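Local coordinates for ferredoxin CarAc (Pseudomonas resinovorans, PDB 7BUH), which shuttles electrons through its Rieske [2Fe-2S] cluster from the reductase CarAd to the terminal oxygenase CarAa in carbazole dioxygenation, at residues Phe39-His48 against Pro83-Val93. Sequence-based numbering, arbitrary orientation.
With FES (Fe2/s2 (inorganic) cluster), chain B.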
loop_
_atom_site.group_PDB
_atom_site.type_symbol
_atom_site.label_atom_id
_atom_site.label_comp_id
_atom_site.label_asym_id
_atom_site.label_seq_id
_atom_site.Cartn_x
_atom_site.Cartn_y
_atom_site.Cartn_z
ATOM N N PHE A 39 -10.752 1.912 -1.167
ATOM C CA PHE A 39 -9.324 1.941 -1.565
ATOM C C PHE A 39 -8.459 2.164 -0.337
ATOM O O PHE A 39 -8.798 3.031 0.488
ATOM C CB PHE A 39 -9.087 3.032 -2.612
ATOM C CG PHE A 39 -9.793 2.773 -3.913
ATOM C CD1 PHE A 39 -11.102 3.206 -4.108
ATOM C CD2 PHE A 39 -9.144 2.070 -4.923
ATOM C CE1 PHE A 39 -11.742 2.960 -5.323
ATOM C CE2 PHE A 39 -9.776 1.850 -6.141
ATOM C CZ PHE A 39 -11.086 2.273 -6.312
ATOM N N TYR A 40 -7.346 1.428 -0.247
ATOM C CA TYR A 40 -6.353 1.511 0.854
ATOM C C TYR A 40 -4.968 1.453 0.213
ATOM O O TYR A 40 -4.836 1.015 -0.954
ATOM C CB TYR A 40 -6.575 0.388 1.874
ATOM C CG TYR A 40 -7.934 0.482 2.505
ATOM C CD1 TYR A 40 -8.181 1.422 3.509
ATOM C CD2 TYR A 40 -9.008 -0.245 2.011
ATOM C CE1 TYR A 40 -9.450 1.580 4.053
ATOM C CE2 TYR A 40 -10.275 -0.104 2.559
ATOM C CZ TYR A 40 -10.496 0.811 3.577
ATOM O OH TYR A 40 -11.751 0.996 4.082
ATOM N N ALA A 41 -3.964 1.893 0.942
ATOM C CA ALA A 41 -2.579 1.840 0.453
ATOM C C ALA A 41 -1.637 1.537 1.604
ATOM O O ALA A 41 -1.853 2.041 2.718
ATOM C CB ALA A 41 -2.204 3.138 -0.217
ATOM N N THR A 42 -0.608 0.770 1.316
ATOM C CA THR A 42 0.513 0.537 2.246
ATOM C C THR A 42 1.822 0.674 1.476
ATOM O O THR A 42 1.785 0.780 0.260
ATOM C CB THR A 42 0.408 -0.871 2.855
ATOM O OG1 THR A 42 0.563 -1.882 1.850
ATOM C CG2 THR A 42 -0.893 -1.127 3.584
ATOM N N GLU A 43 2.950 0.559 2.170
ATOM C CA GLU A 43 4.214 0.161 1.544
ATOM C C GLU A 43 3.951 -1.115 0.731
ATOM O O GLU A 43 3.172 -1.995 1.177
ATOM C CB GLU A 43 5.296 -0.099 2.594
ATOM C CG GLU A 43 5.772 1.161 3.262
ATOM C CD GLU A 43 6.348 1.004 4.670
ATOM O OE1 GLU A 43 6.407 -0.153 5.253
ATOM O OE2 GLU A 43 6.731 2.079 5.207
ATOM N N ASP A 44 4.561 -1.231 -0.436
ATOM C CA ASP A 44 4.456 -2.452 -1.276
ATOM C C ASP A 44 5.357 -3.568 -0.728
ATOM O O ASP A 44 5.066 -4.777 -0.985
ATOM C CB ASP A 44 4.878 -2.142 -2.708
ATOM C CG ASP A 44 4.766 -3.340 -3.640
ATOM O OD1 ASP A 44 3.628 -3.828 -3.807
ATOM O OD2 ASP A 44 5.813 -3.745 -4.199
ATOM N N THR A 45 6.459 -3.208 -0.078
ATOM C CA THR A 45 7.519 -4.182 0.281
ATOM C C THR A 45 7.121 -4.881 1.573
ATOM O O THR A 45 6.966 -4.217 2.564
ATOM C CB THR A 45 8.887 -3.512 0.359
ATOM O OG1 THR A 45 9.091 -2.792 -0.869
ATOM C CG2 THR A 45 9.981 -4.532 0.584
ATOM N N CYS A 46 6.964 -6.199 1.526
ATOM C CA CYS A 46 6.729 -7.027 2.720
ATOM C C CYS A 46 7.868 -6.776 3.713
ATOM O O CYS A 46 9.064 -6.888 3.322
ATOM C CB CYS A 46 6.659 -8.502 2.360
ATOM S SG CYS A 46 6.166 -9.487 3.785
ATOM N N THR A 47 7.517 -6.482 4.959
ATOM C CA THR A 47 8.526 -6.162 6.002
ATOM C C THR A 47 9.344 -7.395 6.368
ATOM O O THR A 47 10.446 -7.223 6.907
ATOM C CB THR A 47 7.885 -5.531 7.232
ATOM O OG1 THR A 47 6.925 -6.456 7.731
ATOM C CG2 THR A 47 7.310 -4.178 6.901
ATOM N N HIS A 48 8.826 -8.587 6.098
ATOM C CA HIS A 48 9.462 -9.862 6.485
ATOM C C HIS A 48 10.650 -10.178 5.565
ATOM O O HIS A 48 11.775 -10.242 6.053
ATOM C CB HIS A 48 8.427 -10.984 6.518
ATOM C CG HIS A 48 9.048 -12.289 6.840
ATOM N ND1 HIS A 48 9.154 -13.274 5.882
ATOM C CD2 HIS A 48 9.623 -12.759 7.974
ATOM C CE1 HIS A 48 9.725 -14.341 6.437
ATOM N NE2 HIS A 48 10.062 -14.027 7.708
ATOM N N PRO A 83 4.760 -15.310 8.685
ATOM C CA PRO A 83 5.781 -14.861 9.648
ATOM C C PRO A 83 5.960 -13.352 9.851
ATOM O O PRO A 83 6.930 -12.935 10.451
ATOM C CB PRO A 83 7.034 -15.469 9.003
ATOM C CG PRO A 83 6.783 -15.338 7.536
ATOM C CD PRO A 83 5.305 -15.610 7.351
ATOM N N CYS A 84 5.005 -12.558 9.386
ATOM C CA CYS A 84 5.069 -11.077 9.472
ATOM C C CYS A 84 4.835 -10.595 10.903
ATOM O O CYS A 84 3.902 -11.088 11.554
ATOM C CB CYS A 84 4.046 -10.458 8.538
ATOM S SG CYS A 84 4.448 -10.846 6.823
ATOM N N THR A 85 5.697 -9.692 11.373
ATOM C CA THR A 85 5.679 -9.117 12.739
ATOM C C THR A 85 5.801 -7.600 12.692
ATOM O O THR A 85 5.358 -6.946 13.667
ATOM C CB THR A 85 6.763 -9.740 13.629
ATOM O OG1 THR A 85 8.035 -9.294 13.180
ATOM C CG2 THR A 85 6.684 -11.246 13.633
ATOM N N VAL A 86 6.420 -7.040 11.647
ATOM C CA VAL A 86 6.645 -5.580 11.555
ATOM C C VAL A 86 5.524 -4.950 10.733
ATOM O O VAL A 86 5.359 -5.310 9.571
ATOM C CB VAL A 86 8.015 -5.240 10.954
ATOM C CG1 VAL A 86 8.151 -3.735 10.813
ATOM C CG2 VAL A 86 9.153 -5.839 11.766
ATOM N N PRO A 87 4.723 -4.021 11.300
ATOM C CA PRO A 87 3.645 -3.372 10.544
ATOM C C PRO A 87 4.141 -2.549 9.337
ATOM O O PRO A 87 5.279 -2.061 9.328
ATOM C CB PRO A 87 2.971 -2.422 11.549
ATOM C CG PRO A 87 3.436 -2.907 12.907
ATOM C CD PRO A 87 4.812 -3.488 12.670
ATOM N N LEU A 88 3.299 -2.503 8.310
ATOM C CA LEU A 88 3.469 -1.651 7.113
ATOM C C LEU A 88 3.085 -0.221 7.471
ATOM O O LEU A 88 2.103 -0.024 8.201
ATOM C CB LEU A 88 2.591 -2.144 5.958
ATOM C CG LEU A 88 2.843 -3.551 5.456
ATOM C CD1 LEU A 88 1.677 -4.047 4.601
ATOM C CD2 LEU A 88 4.169 -3.630 4.707
ATOM N N GLY A 89 3.779 0.714 6.839
ATOM C CA GLY A 89 3.345 2.099 6.700
ATOM C C GLY A 89 2.014 2.131 5.989
ATOM O O GLY A 89 1.838 1.391 5.004
ATOM N N VAL A 90 1.109 2.972 6.447
ATOM C CA VAL A 90 -0.198 3.159 5.761
ATOM C C VAL A 90 -0.213 4.538 5.102
ATOM O O VAL A 90 0.357 5.522 5.679
ATOM C CB VAL A 90 -1.386 2.940 6.709
ATOM C CG1 VAL A 90 -1.393 1.510 7.253
ATOM C CG2 VAL A 90 -1.436 3.957 7.825
ATOM N N PHE A 91 -0.832 4.620 3.934
ATOM C CA PHE A 91 -0.948 5.889 3.159
ATOM C C PHE A 91 -2.419 6.139 2.860
ATOM O O PHE A 91 -3.084 5.230 2.390
ATOM C CB PHE A 91 -0.110 5.841 1.879
ATOM C CG PHE A 91 1.361 5.674 2.145
ATOM C CD1 PHE A 91 1.870 4.488 2.658
ATOM C CD2 PHE A 91 2.238 6.740 1.983
ATOM C CE1 PHE A 91 3.218 4.349 2.946
ATOM C CE2 PHE A 91 3.585 6.602 2.280
ATOM C CZ PHE A 91 4.078 5.405 2.749
ATOM N N GLU A 92 -2.882 7.366 3.078
ATOM C CA GLU A 92 -4.232 7.829 2.664
ATOM C C GLU A 92 -4.446 7.678 1.147
ATOM O O GLU A 92 -3.501 7.901 0.349
ATOM C CB GLU A 92 -4.438 9.286 3.083
ATOM C CG GLU A 92 -5.880 9.741 2.952
ATOM C CD GLU A 92 -6.150 11.143 3.504
ATOM O OE1 GLU A 92 -5.251 11.691 4.200
ATOM O OE2 GLU A 92 -7.252 11.694 3.230
ATOM N N VAL A 93 -5.654 7.285 0.758
ATOM C CA VAL A 93 -6.091 7.147 -0.661
ATOM C C VAL A 93 -7.354 7.979 -0.841
ATOM O O VAL A 93 -8.273 7.807 -0.025
ATOM C CB VAL A 93 -6.357 5.695 -1.081
ATOM C CG1 VAL A 93 -6.795 5.646 -2.548
ATOM C CG2 VAL A 93 -5.144 4.809 -0.851
HETATM FE FE1 FES B . 8.143 -13.331 3.996
HETATM FE FE2 FES B . 6.429 -11.591 2.913
HETATM S S1 FES B . 8.552 -11.865 2.334
HETATM S S2 FES B . 5.979 -13.211 4.377
HETATM O O HOH W 1 -7.364 5.115 2.297
HETATM O O HOH W 2 -5.101 3.766 3.184
HETATM O O HOH W 3 7.192 -0.627 7.996
HETATM O O HOH W 4 7.602 -8.541 9.399
#
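E43 and G89 clasp each other at the cluster end of two antiparallel strands of the Rieske fold, where 38-43 ends and 90-96 begins. E43 N donates to G89 O (3.2 Å), and G89 N returns a bond to the E43 carboxylate. From CB, the E43 chain sets off with CG anti to its own carbonyl carbon (chi1 -71°). CG passes CE1 of the F91 ring at 4.1 Å. CD comes to 3.4 Å from G89 N. OE1 takes G89 N in a nearly straight bond (N-H...O 171°), met from above the carboxylate plane. OE2 lies beside G89, 3.6 Å from its N and close to its CA. A water joins OE1 to P87 O, so two donors grip OE1. With an alanine here, G89 N would probably lose its carboxylate acceptor, the water would keep P87 O but not OE1, and the extended segment 87-89 would be less firmly tied.

Further along the strands, F91 N donates to A41 O. The methyls A41 CB and V93 CG2 are tightly packed at 3.4 Å, and V102 and V100 of strand 99-103 touch this pair. L88 CD1 touches T42 OG1 and CB, while CD2 packs near T45 O.

Nearer the cluster, T47 OG1 donates to V86 O at 2.7 Å. C46 SG and H48 ND1 each bind an iron; C65 and H68 complete the site. C84 SG lies 3.7 Å from the cluster sulfur S2. P83 CG rests over one face of the H48 imidazole in a CH-pi contact, 3.4 Å from the ring centroid and 16° off its normal.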